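Local coordinates for protein putative exotoxin (superantigen) (PDB 1TY0) that probably acts as a secreted streptococcal superantigen toxin, able to use one common surface for T-cell receptor binding and for dimerization, at residues K8-K11 against L12-Y16. Sequence-based numbering, arbitrary orientation.
Sequences KDVK and LQLNY
Val10 and Leu14, one helical turn apart, run alongside each other on the same face of the helix, Val10 CG1 meeting Leu14 CD1 at 4.0 Å. Val10 turns CG1 away from its own backbone N (chi1 169°), which sets that methyl beside the carbonyl carbon, on the side of the following turn. Both are buried, and their branched apolar side chains suit the inward face of the helix: Leu14 packs on Tyr149, Ala177 and, in helix 131-146, Arg139.

The backbone that carries them is bonded i to i+4: the amides of Leu12, Gln13, Leu14 and Asn15 donate to the carbonyls of Lys8, Asp9, Val10 and Lys11 in turn. The four bonds are alike, the shortest being Asn15 N to Lys11 O at 2.8 Å. Leu12 also brings CG to 3.2 Å from Lys8 O, a carbonyl already bonded to the amide N of Leu12. This leucine is exposed and stands apart from the buried Val10-Leu14 pair; its hydrocarbon lies along the helix surface against the preceding turn, with CD1 too near Lys8 O.

Lys11 suits a buried position because its long chain, bent at chi3 (81°), carries the ammonium to polar partners: NZ donates to the carbonyls of Asp150 and Tyr155 and also hydrogen-bonds Ser153 OG. These three oxygens probably offset the cost of placing the ammonium there. Beyond Leu14, Asn15 packs on Tyr149 and Met143, while Tyr16 forms a cation-pi contact with Arg183 and meets Tyr16 of the second subunit, on which Gln13 also packs. This is regular i to i+4 alpha-helical packing in the N-terminal helix 5-18 of the superantigen fold, with one face toward helix 131-146 of the beta-grasp domain and its Tyr16 end at the dimer interface.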
ATOM      1  N   LYS A   8      -5.124 -18.638 -13.862  1.00 21.17           N
ATOM      2  CA  LYS A   8      -5.935 -18.048 -12.802  1.00 21.11           C
ATOM      3  C   LYS A   8      -5.064 -17.730 -11.586  1.00 21.41           C
ATOM      4  O   LYS A   8      -5.185 -16.658 -10.991  1.00 21.27           O
ATOM      5  CB  LYS A   8      -7.068 -18.995 -12.396  1.00 24.41           C
ATOM      6  CG  LYS A   8      -8.146 -19.154 -13.456  1.00 27.26           C
ATOM      7  CD  LYS A   8      -9.290 -20.023 -12.950  1.00 31.22           C
ATOM      8  CE  LYS A   8     -10.427 -20.087 -13.960  1.00 32.44           C
ATOM      9  NZ  LYS A   8      -9.973 -20.641 -15.262  1.00 34.17           N
ATOM     10  N   ASP A   9      -4.193 -18.667 -11.221  1.00 19.58           N
ATOM     11  CA  ASP A   9      -3.301 -18.477 -10.082  1.00 20.73           C
ATOM     12  C   ASP A   9      -2.310 -17.351 -10.362  1.00 18.11           C
ATOM     13  O   ASP A   9      -1.939 -16.604  -9.461  1.00 18.24           O
ATOM     14  CB  ASP A   9      -2.541 -19.769  -9.771  1.00 23.22           C
ATOM     15  CG  ASP A   9      -3.464 -20.914  -9.415  1.00 27.06           C
ATOM     16  OD1 ASP A   9      -4.413 -20.689  -8.634  1.00 27.07           O
ATOM     17  OD2 ASP A   9      -3.235 -22.040  -9.904  1.00 29.67           O
ATOM     18  N   VAL A  10      -1.882 -17.244 -11.617  1.00 17.53           N
ATOM     19  CA  VAL A  10      -0.950 -16.199 -12.025  1.00 16.48           C
ATOM     20  C   VAL A  10      -1.637 -14.846 -11.853  1.00 17.22           C
ATOM     21  O   VAL A  10      -1.053 -13.896 -11.327  1.00 16.45           O
ATOM     22  CB  VAL A  10      -0.534 -16.382 -13.505  1.00 16.88           C
ATOM     23  CG1 VAL A  10       0.219 -15.157 -14.004  1.00 17.84           C
ATOM     24  CG2 VAL A  10       0.333 -17.633 -13.643  1.00 17.20           C
ATOM     25  N   LYS A  11      -2.889 -14.770 -12.287  1.00 16.55           N
ATOM     26  CA  LYS A  11      -3.647 -13.533 -12.174  1.00 17.15           C
ATOM     27  C   LYS A  11      -3.854 -13.175 -10.705  1.00 18.29           C
ATOM     28  O   LYS A  11      -3.808 -12.005 -10.330  1.00 16.44           O
ATOM     29  CB  LYS A  11      -4.988 -13.676 -12.906  1.00 18.78           C
ATOM     30  CG  LYS A  11      -4.806 -13.873 -14.407  1.00 21.94           C
ATOM     31  CD  LYS A  11      -6.074 -14.342 -15.110  1.00 24.15           C
ATOM     32  CE  LYS A  11      -7.020 -13.195 -15.405  1.00 23.45           C
ATOM     33  NZ  LYS A  11      -8.124 -13.647 -16.303  1.00 19.46           N
ATOM     34  N   LEU A  12      -4.057 -14.184  -9.867  1.00 17.13           N
ATOM     35  CA  LEU A  12      -4.248 -13.935  -8.445  1.00 18.27           C
ATOM     36  C   LEU A  12      -3.006 -13.303  -7.821  1.00 17.28           C
ATOM     37  O   LEU A  12      -3.118 -12.377  -7.023  1.00 17.74           O
ATOM     38  CB  LEU A  12      -4.603 -15.237  -7.725  1.00 22.40           C
ATOM     39  CG  LEU A  12      -6.009 -15.750  -8.048  1.00 24.94           C
ATOM     40  CD1 LEU A  12      -6.273 -17.061  -7.320  1.00 27.06           C
ATOM     41  CD2 LEU A  12      -7.032 -14.700  -7.630  1.00 27.15           C
ATOM     42  N   GLN A  13      -1.825 -13.799  -8.185  1.00 16.62           N
ATOM     43  CA  GLN A  13      -0.584 -13.241  -7.650  1.00 16.04           C
ATOM     44  C   GLN A  13      -0.396 -11.792  -8.105  1.00 14.44           C
ATOM     45  O   GLN A  13       0.096 -10.956  -7.352  1.00 14.50           O
ATOM     46  CB  GLN A  13       0.627 -14.067  -8.102  1.00 18.78           C
ATOM     47  CG  GLN A  13       0.728 -15.437  -7.455  1.00 21.28           C
ATOM     48  CD  GLN A  13       0.773 -15.362  -5.942  1.00 20.36           C
ATOM     49  OE1 GLN A  13       1.748 -14.895  -5.356  1.00 24.69           O
ATOM     50  NE2 GLN A  13      -0.293 -15.818  -5.303  1.00 22.07           N
ATOM     51  N   LEU A  14      -0.787 -11.501  -9.341  1.00 13.41           N
ATOM     52  CA  LEU A  14      -0.648 -10.156  -9.879  1.00 14.45           C
ATOM     53  C   LEU A  14      -1.644  -9.191  -9.256  1.00 15.23           C
ATOM     54  O   LEU A  14      -1.304  -8.042  -8.958  1.00 14.05           O
ATOM     55  CB  LEU A  14      -0.821 -10.179 -11.397  1.00 15.19           C
ATOM     56  CG  LEU A  14       0.370 -10.794 -12.131  1.00 11.99           C
ATOM     57  CD1 LEU A  14       0.006 -11.142 -13.567  1.00 13.02           C
ATOM     58  CD2 LEU A  14       1.527  -9.808 -12.078  1.00 13.22           C
ATOM     59  N   ASN A  15      -2.871  -9.659  -9.050  1.00 13.51           N
ATOM     60  CA  ASN A  15      -3.897  -8.813  -8.465  1.00 16.60           C
ATOM     61  C   ASN A  15      -3.458  -8.396  -7.071  1.00 17.47           C
ATOM     62  O   ASN A  15      -3.578  -7.230  -6.695  1.00 20.16           O
ATOM     63  CB  ASN A  15      -5.236  -9.551  -8.414  1.00 18.30           C
ATOM     64  CG  ASN A  15      -6.397  -8.611  -8.183  1.00 23.03           C
ATOM     65  OD1 ASN A  15      -6.784  -8.352  -7.044  1.00 28.76           O
ATOM     66  ND2 ASN A  15      -6.942  -8.070  -9.266  1.00 23.33           N
ATOM     67  N   TYR A  16      -2.927  -9.345  -6.311  1.00 18.25           N
ATOM     68  CA  TYR A  16      -2.455  -9.036  -4.971  1.00 18.53           C
ATOM     69  C   TYR A  16      -1.251  -8.097  -4.989  1.00 17.09           C
ATOM     70  O   TYR A  16      -1.206  -7.124  -4.241  1.00 15.97           O
ATOM     71  CB  TYR A  16      -2.054 -10.304  -4.220  1.00 21.65           C
ATOM     72  CG  TYR A  16      -1.100 -10.008  -3.084  1.00 25.30           C
ATOM     73  CD1 TYR A  16      -1.492  -9.207  -2.010  1.00 26.27           C
ATOM     74  CD2 TYR A  16       0.211 -10.481  -3.108  1.00 27.18           C
ATOM     75  CE1 TYR A  16      -0.598  -8.884  -0.990  1.00 29.96           C
ATOM     76  CE2 TYR A  16       1.111 -10.163  -2.094  1.00 30.00           C
ATOM     77  CZ  TYR A  16       0.699  -9.365  -1.040  1.00 31.26           C
ATOM     78  OH  TYR A  16       1.586  -9.046  -0.038  1.00 35.06           O
TER